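Local coordinates for putative dioxygenase (Nostoc punctiforme, PDB 2PEB), which is a putative zinc-binding dioxygenase of the Dopa 4,5-dioxygenase family, probably acting in oxidative ring opening of catechol-like substrates, at residues P48-M56 and L106-R114. Residues are numbered along the deposited sequence; the frame is centred on the assembly and turned at random.
Sequences PIGPHPKGM and LALNIEFLR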
loop_
_atom_site.group_PDB
_atom_site.type_symbol
_atom_site.label_atom_id
_atom_site.label_comp_id
_atom_site.label_asym_id
_atom_site.label_seq_id
_atom_site.Cartn_x
_atom_site.Cartn_y
_atom_site.Cartn_z
ATOM N N PRO A 48 21.040 -4.111 7.801
ATOM C CA PRO A 48 20.149 -3.079 8.339
ATOM C C PRO A 48 20.845 -1.751 8.683
ATOM O O PRO A 48 21.953 -1.718 9.232
ATOM C CB PRO A 48 19.585 -3.729 9.592
ATOM C CG PRO A 48 19.794 -5.200 9.428
ATOM C CD PRO A 48 21.024 -5.341 8.606
ATOM N N ILE A 49 20.169 -0.657 8.379
ATOM C CA ILE A 49 20.655 0.687 8.674
ATOM C C ILE A 49 19.472 1.541 9.109
ATOM O O ILE A 49 18.345 1.380 8.617
ATOM C CB ILE A 49 21.402 1.307 7.453
ATOM C CG1 ILE A 49 22.194 2.563 7.849
ATOM C CG2 ILE A 49 20.456 1.620 6.313
ATOM C CD1 ILE A 49 23.503 2.243 8.409
ATOM N N GLY A 50 19.734 2.419 10.075
ATOM C CA GLY A 50 18.744 3.377 10.594
ATOM C C GLY A 50 17.468 2.736 11.106
ATOM O O GLY A 50 17.500 1.857 11.976
ATOM N N PRO A 51 16.316 3.137 10.541
ATOM C CA PRO A 51 15.080 2.518 10.995
ATOM C C PRO A 51 14.862 1.091 10.478
ATOM O O PRO A 51 13.974 0.393 10.984
ATOM C CB PRO A 51 14.010 3.437 10.411
ATOM C CG PRO A 51 14.592 3.919 9.184
ATOM C CD PRO A 51 16.052 4.132 9.491
ATOM N N HIS A 52 15.656 0.673 9.489
ATOM C CA HIS A 52 15.367 -0.529 8.663
ATOM C C HIS A 52 15.875 -1.815 9.267
ATOM O O HIS A 52 17.059 -1.903 9.649
ATOM C CB HIS A 52 15.957 -0.370 7.279
ATOM C CG HIS A 52 15.465 0.856 6.611
ATOM N ND1 HIS A 52 14.165 0.985 6.165
ATOM C CD2 HIS A 52 16.067 2.044 6.387
ATOM C CE1 HIS A 52 13.997 2.205 5.681
ATOM N NE2 HIS A 52 15.135 2.862 5.804
ATOM N N PRO A 53 14.986 -2.832 9.357
ATOM C CA PRO A 53 15.385 -4.060 10.021
ATOM C C PRO A 53 15.968 -5.159 9.148
ATOM O O PRO A 53 16.178 -6.275 9.630
ATOM C CB PRO A 53 14.056 -4.541 10.611
ATOM C CG PRO A 53 13.107 -4.204 9.644
ATOM C CD PRO A 53 13.553 -2.908 8.994
ATOM N N LYS A 54 16.236 -4.819 7.886
ATOM C CA LYS A 54 16.680 -5.762 6.893
ATOM C C LYS A 54 17.417 -4.945 5.820
ATOM O O LYS A 54 17.176 -3.763 5.688
ATOM C CB LYS A 54 15.444 -6.482 6.323
ATOM C CG LYS A 54 15.742 -7.707 5.523
ATOM C CD LYS A 54 14.462 -8.453 5.095
ATOM C CE LYS A 54 13.853 -9.297 6.217
ATOM N NZ LYS A 54 12.943 -10.363 5.680
ATOM N N GLY A 55 18.317 -5.564 5.094
ATOM C CA GLY A 55 18.885 -4.910 3.940
ATOM C C GLY A 55 17.801 -4.373 3.008
ATOM O O GLY A 55 16.701 -4.937 2.900
HETATM N N MSE A 56 18.114 -3.257 2.361
HETATM C CA MSE A 56 17.154 -2.590 1.475
HETATM C C MSE A 56 17.855 -1.670 0.541
HETATM O O MSE A 56 19.060 -1.436 0.680
HETATM C CB MSE A 56 16.016 -1.822 2.219
HETATM C CG MSE A 56 16.484 -0.672 3.132
HETATM SE SE MSE A 56 16.676 0.958 2.144
HETATM C CE MSE A 56 17.748 2.022 3.374
ATOM N N LEU A 106 7.432 -5.256 7.900
ATOM C CA LEU A 106 8.505 -5.384 8.854
ATOM C C LEU A 106 8.365 -4.349 9.945
ATOM O O LEU A 106 7.631 -3.365 9.812
ATOM C CB LEU A 106 9.845 -5.242 8.139
ATOM C CG LEU A 106 10.037 -6.154 6.931
ATOM C CD1 LEU A 106 11.361 -5.839 6.203
ATOM C CD2 LEU A 106 9.985 -7.615 7.308
ATOM N N ALA A 107 9.083 -4.585 11.032
ATOM C CA ALA A 107 9.033 -3.713 12.190
ATOM C C ALA A 107 10.167 -2.690 12.107
ATOM O O ALA A 107 11.328 -3.004 12.352
ATOM C CB ALA A 107 9.124 -4.516 13.478
ATOM N N LEU A 108 9.802 -1.446 11.822
ATOM C CA LEU A 108 10.753 -0.349 11.693
ATOM C C LEU A 108 11.142 0.208 13.064
ATOM O O LEU A 108 10.316 0.229 13.985
ATOM C CB LEU A 108 10.134 0.775 10.861
ATOM C CG LEU A 108 9.466 0.367 9.533
ATOM C CD1 LEU A 108 8.825 1.573 8.917
ATOM C CD2 LEU A 108 10.482 -0.250 8.571
ATOM N N ASN A 109 12.387 0.676 13.185
ATOM C CA ASN A 109 12.806 1.399 14.357
ATOM C C ASN A 109 12.382 2.879 14.200
ATOM O O ASN A 109 13.085 3.716 13.631
ATOM C CB ASN A 109 14.290 1.233 14.657
ATOM C CG ASN A 109 14.714 1.996 15.880
ATOM O OD1 ASN A 109 13.924 2.731 16.474
ATOM N ND2 ASN A 109 15.985 1.844 16.270
ATOM N N ILE A 110 11.188 3.170 14.691
ATOM C CA ILE A 110 10.663 4.526 14.662
ATOM C C ILE A 110 11.365 5.455 15.649
ATOM O O ILE A 110 11.539 6.642 15.380
ATOM C CB ILE A 110 9.148 4.535 14.904
ATOM C CG1 ILE A 110 8.439 3.659 13.860
ATOM C CG2 ILE A 110 8.618 5.960 14.836
ATOM C CD1 ILE A 110 8.672 4.076 12.414
ATOM N N GLU A 111 11.768 4.930 16.794
ATOM C CA GLU A 111 12.480 5.732 17.737
ATOM C C GLU A 111 13.749 6.312 17.143
ATOM O O GLU A 111 14.179 7.405 17.561
ATOM C CB GLU A 111 12.793 4.934 18.999
ATOM C CG GLU A 111 13.226 5.803 20.161
ATOM C CD GLU A 111 12.173 6.841 20.543
ATOM O OE1 GLU A 111 10.965 6.588 20.293
ATOM O OE2 GLU A 111 12.564 7.891 21.097
ATOM N N PHE A 112 14.363 5.591 16.207
ATOM C CA PHE A 112 15.563 6.098 15.521
ATOM C C PHE A 112 15.252 7.429 14.843
ATOM O O PHE A 112 16.063 8.348 14.865
ATOM C CB PHE A 112 16.095 5.079 14.497
ATOM C CG PHE A 112 17.269 5.584 13.681
ATOM C CD1 PHE A 112 17.064 6.202 12.455
ATOM C CD2 PHE A 112 18.562 5.442 14.152
ATOM C CE1 PHE A 112 18.129 6.681 11.702
ATOM C CE2 PHE A 112 19.644 5.902 13.399
ATOM C CZ PHE A 112 19.416 6.531 12.172
ATOM N N LEU A 113 14.070 7.498 14.235
ATOM C CA LEU A 113 13.617 8.703 13.586
ATOM C C LEU A 113 13.238 9.785 14.619
ATOM O O LEU A 113 13.574 10.942 14.435
ATOM C CB LEU A 113 12.450 8.392 12.638
ATOM C CG LEU A 113 12.745 7.365 11.556
ATOM C CD1 LEU A 113 11.449 6.995 10.894
ATOM C CD2 LEU A 113 13.759 7.924 10.560
ATOM N N ARG A 114 12.565 9.423 15.704
ATOM C CA ARG A 114 12.271 10.421 16.728
ATOM C C ARG A 114 13.557 11.064 17.236
ATOM O O ARG A 114 13.629 12.279 17.356
ATOM C CB ARG A 114 11.516 9.822 17.905
ATOM C CG ARG A 114 10.131 9.342 17.585
ATOM C CD ARG A 114 9.362 9.049 18.858
ATOM N NE ARG A 114 8.579 7.834 18.713
ATOM C CZ ARG A 114 7.309 7.787 18.331
ATOM N NH1 ARG A 114 6.635 8.905 18.050
ATOM N NH2 ARG A 114 6.703 6.603 18.236
#
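Asn109 N donates an almost straight hydrogen bond (170°) to Pro51 O, 2.7 Å away. It meets a lone pair in the carbonyl plane. Leu108 CA adds a longer CA-H...O contact to the same oxygen. Asn109 is also the N-cap of helix 110-115. Asn109 CG is anti to the backbone N (chi1 180°), which brings Asn109 OD1 2.9 Å from Phe112 N as a capping bond, with the donor above the amide plane.

Phe112 reaches back over the turn. Gly50 CA sits over one ring face, 3.6 Å from the centroid of Phe112, in a CH-pi contact. Pro51 CD packs against Phe112 CD1. Gly50 belongs to a type II' turn from Ile49 to His52.

Pro53 CB lies 3.6 Å from Ala107 O. Pro53 CG touches that oxygen and also Leu106 CB, 3.7 Å away. Pro53 CD turns to Leu108 CD2 at 4.1 Å. An alanine here would lose CG and CD, and would probably leave a gap beside Leu106 and Leu108.

Leu106 and Leu108 also rest on Tyr17 and Trp101. Tyr17 OH is hydrogen-bonded to His52 ND1, and the His52 ring meets that of the zinc ligand His15. The contact thus joins a beta-turn loop to a capped C-terminal helix, beside the three-histidine zinc site (His13, His15, His85) of this putative dioxygenase.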